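Long-range contact in GRAM domain-containing protein 1A (Mus musculus, PDB 6GQF), which carries cholesterol from the plasma membrane to the endoplasmic reticulum by non-vesicular transfer, using the sterol-binding VASt (ASTER) domain that forms this chain: residues Ala147-Cys151 / Leu162-Ser166. Numbering follows the deposited sequence.
Sequences AHRYC and LRVSS. With HC3 (25-hydroxycholesterol), chain E.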
# COMPACT_ATOMS: atom_id res chain seq x y z
N ALA A 147 -1.18 -3.12 -7.79
CA ALA A 147 -1.85 -3.92 -6.76
C ALA A 147 -0.87 -4.33 -5.67
O ALA A 147 0.32 -4.55 -5.94
CB ALA A 147 -2.49 -5.15 -7.38
N HIS A 148 -1.37 -4.41 -4.44
CA HIS A 148 -0.56 -4.74 -3.27
C HIS A 148 -1.34 -5.61 -2.30
O HIS A 148 -2.54 -5.42 -2.10
CB HIS A 148 -0.10 -3.45 -2.58
CG HIS A 148 0.47 -2.44 -3.52
ND1 HIS A 148 1.82 -2.24 -3.67
CD2 HIS A 148 -0.14 -1.60 -4.39
CE1 HIS A 148 2.03 -1.31 -4.58
NE2 HIS A 148 0.86 -0.90 -5.03
N ARG A 149 -0.66 -6.58 -1.70
CA ARG A 149 -1.27 -7.51 -0.75
C ARG A 149 -0.54 -7.47 0.59
O ARG A 149 0.66 -7.72 0.64
CB ARG A 149 -1.27 -8.94 -1.31
CG ARG A 149 -2.19 -9.89 -0.56
CD ARG A 149 -2.03 -11.35 -1.01
NE ARG A 149 -2.30 -11.55 -2.43
CZ ARG A 149 -3.51 -11.64 -2.97
NH1 ARG A 149 -4.60 -11.53 -2.22
NH2 ARG A 149 -3.64 -11.84 -4.27
N TYR A 150 -1.27 -7.15 1.65
CA TYR A 150 -0.74 -7.21 3.01
C TYR A 150 -1.18 -8.51 3.67
O TYR A 150 -2.37 -8.84 3.65
CB TYR A 150 -1.24 -6.04 3.86
CG TYR A 150 -0.90 -4.65 3.36
CD1 TYR A 150 -1.56 -4.09 2.27
CD2 TYR A 150 0.03 -3.87 4.02
CE1 TYR A 150 -1.27 -2.82 1.83
CE2 TYR A 150 0.33 -2.59 3.59
CZ TYR A 150 -0.33 -2.07 2.50
OH TYR A 150 -0.04 -0.80 2.07
N CYS A 151 -0.24 -9.24 4.26
CA CYS A 151 -0.55 -10.43 5.05
C CYS A 151 -0.10 -10.22 6.50
O CYS A 151 1.08 -10.01 6.76
CB CYS A 151 0.12 -11.68 4.47
SG CYS A 151 -0.31 -12.08 2.76
N LEU A 162 4.59 -9.68 9.18
CA LEU A 162 4.01 -8.82 8.16
C LEU A 162 4.66 -9.10 6.80
O LEU A 162 5.88 -9.06 6.68
CB LEU A 162 4.18 -7.34 8.54
CG LEU A 162 3.68 -6.29 7.55
CD1 LEU A 162 2.20 -6.42 7.29
CD2 LEU A 162 3.98 -4.90 8.07
N ARG A 163 3.83 -9.42 5.81
CA ARG A 163 4.30 -9.58 4.43
C ARG A 163 3.60 -8.59 3.51
O ARG A 163 2.39 -8.37 3.62
CB ARG A 163 4.06 -11.01 3.94
CG ARG A 163 4.99 -12.04 4.53
CD ARG A 163 4.59 -13.45 4.14
NE ARG A 163 4.83 -13.75 2.73
CZ ARG A 163 5.99 -14.17 2.23
NH1 ARG A 163 7.05 -14.33 3.02
NH2 ARG A 163 6.10 -14.41 0.93
N VAL A 164 4.36 -8.00 2.59
CA VAL A 164 3.79 -7.14 1.56
C VAL A 164 4.43 -7.44 0.21
O VAL A 164 5.62 -7.24 0.02
CB VAL A 164 3.97 -5.65 1.89
CG1 VAL A 164 3.28 -4.79 0.83
CG2 VAL A 164 3.43 -5.34 3.28
N SER A 165 3.60 -7.92 -0.71
CA SER A 165 4.01 -8.12 -2.09
C SER A 165 3.21 -7.18 -2.97
O SER A 165 2.12 -6.76 -2.59
CB SER A 165 3.80 -9.57 -2.51
OG SER A 165 2.45 -9.95 -2.32
N SER A 166 3.76 -6.85 -4.13
CA SER A 166 3.12 -5.92 -5.05
C SER A 166 3.25 -6.41 -6.47
O SER A 166 3.97 -7.37 -6.74
CB SER A 166 3.72 -4.53 -4.90
OG SER A 166 3.68 -4.14 -3.53
C18 HC3 E . 5.06 5.41 -7.18
C13 HC3 E . 3.64 5.80 -7.59
C12 HC3 E . 3.26 6.83 -6.67
C11 HC3 E . 3.09 6.29 -5.13
C9 HC3 E . 2.16 5.08 -5.03
C10 HC3 E . 1.98 4.55 -3.51
C19 HC3 E . 3.34 4.53 -2.85
C1 HC3 E . 1.11 5.53 -2.72
C2 HC3 E . 0.85 5.06 -1.31
C3 HC3 E . 0.24 3.69 -1.26
O1 HC3 E . 0.13 3.26 0.09
C4 HC3 E . 1.07 2.67 -2.03
C5 HC3 E . 1.40 3.19 -3.43
C6 HC3 E . 1.71 2.12 -4.65
C7 HC3 E . 1.72 2.67 -6.03
C8 HC3 E . 2.64 4.01 -6.00
C14 HC3 E . 2.73 4.56 -7.40
C15 HC3 E . 3.10 3.57 -8.62
C16 HC3 E . 3.64 4.65 -9.84
C17 HC3 E . 3.64 6.06 -9.23
C20 HC3 E . 4.71 6.95 -9.65
C21 HC3 E . 4.14 8.40 -9.65
C22 HC3 E . 5.39 6.65 -11.03
C23 HC3 E . 5.15 7.64 -12.13
C24 HC3 E . 5.66 6.98 -13.39
C25 HC3 E . 5.90 8.01 -14.46
C26 HC3 E . 6.28 7.27 -15.72
C27 HC3 E . 4.63 8.81 -14.70
O2 HC3 E . 6.96 8.86 -14.07
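His148 and Ser166 face each other as a non-hydrogen-bonded pair, and their side chains supply the link that the backbone omits there: Ser166 OG sits at the edge of the imidazole, near its plane, in a 2.7 Å hydrogen bond with His148 ND1 that either atom could donate, bent to 135°. CG lies anti to the carbonyl carbon (chi1 -48°), and the turn of the ring about CB-CG puts ND1 toward Ser166 and NE2 toward the sterol, 3.2 Å from C6 of 25-hydroxycholesterol. NE2 is also hydrogen-bonded to Thr146; held through both nitrogens, the ring is probably restrained from turning. Replacing His148 by an alanine would remove the ring, and Ser166 OG would probably lose this partner, with a gap opening beside the sterol. Two residues along the same face, Tyr150 and Val164 run alongside each other in the same direction; methyl CG2 of Val164 meets the ring at Tyr150 CD2, 3.8 Å away, while Phe59 packs edge-to-face against the tyrosine. On the reverse face, Cys151 and Arg163 meet through their CB atoms, 4.0 Å apart. Both guanidinium groups turn outward from the pair, Arg149 to a salt bridge with Asp130 and Arg163 to one with Asp36. Paired backbone bonds join Arg149 to Ser165 and Cys151 to Arg163. The strands run antiparallel at 169°, forming the 144-156/159-170 hairpin of the VASt domain's curved sheet. His148, Val164 and Ser166 pack on Ile190, Phe194 and Trp187 of helix 176-202, the helix-grip arrangement of Bet v 1-like folds, with His148 lining the sterol pocket.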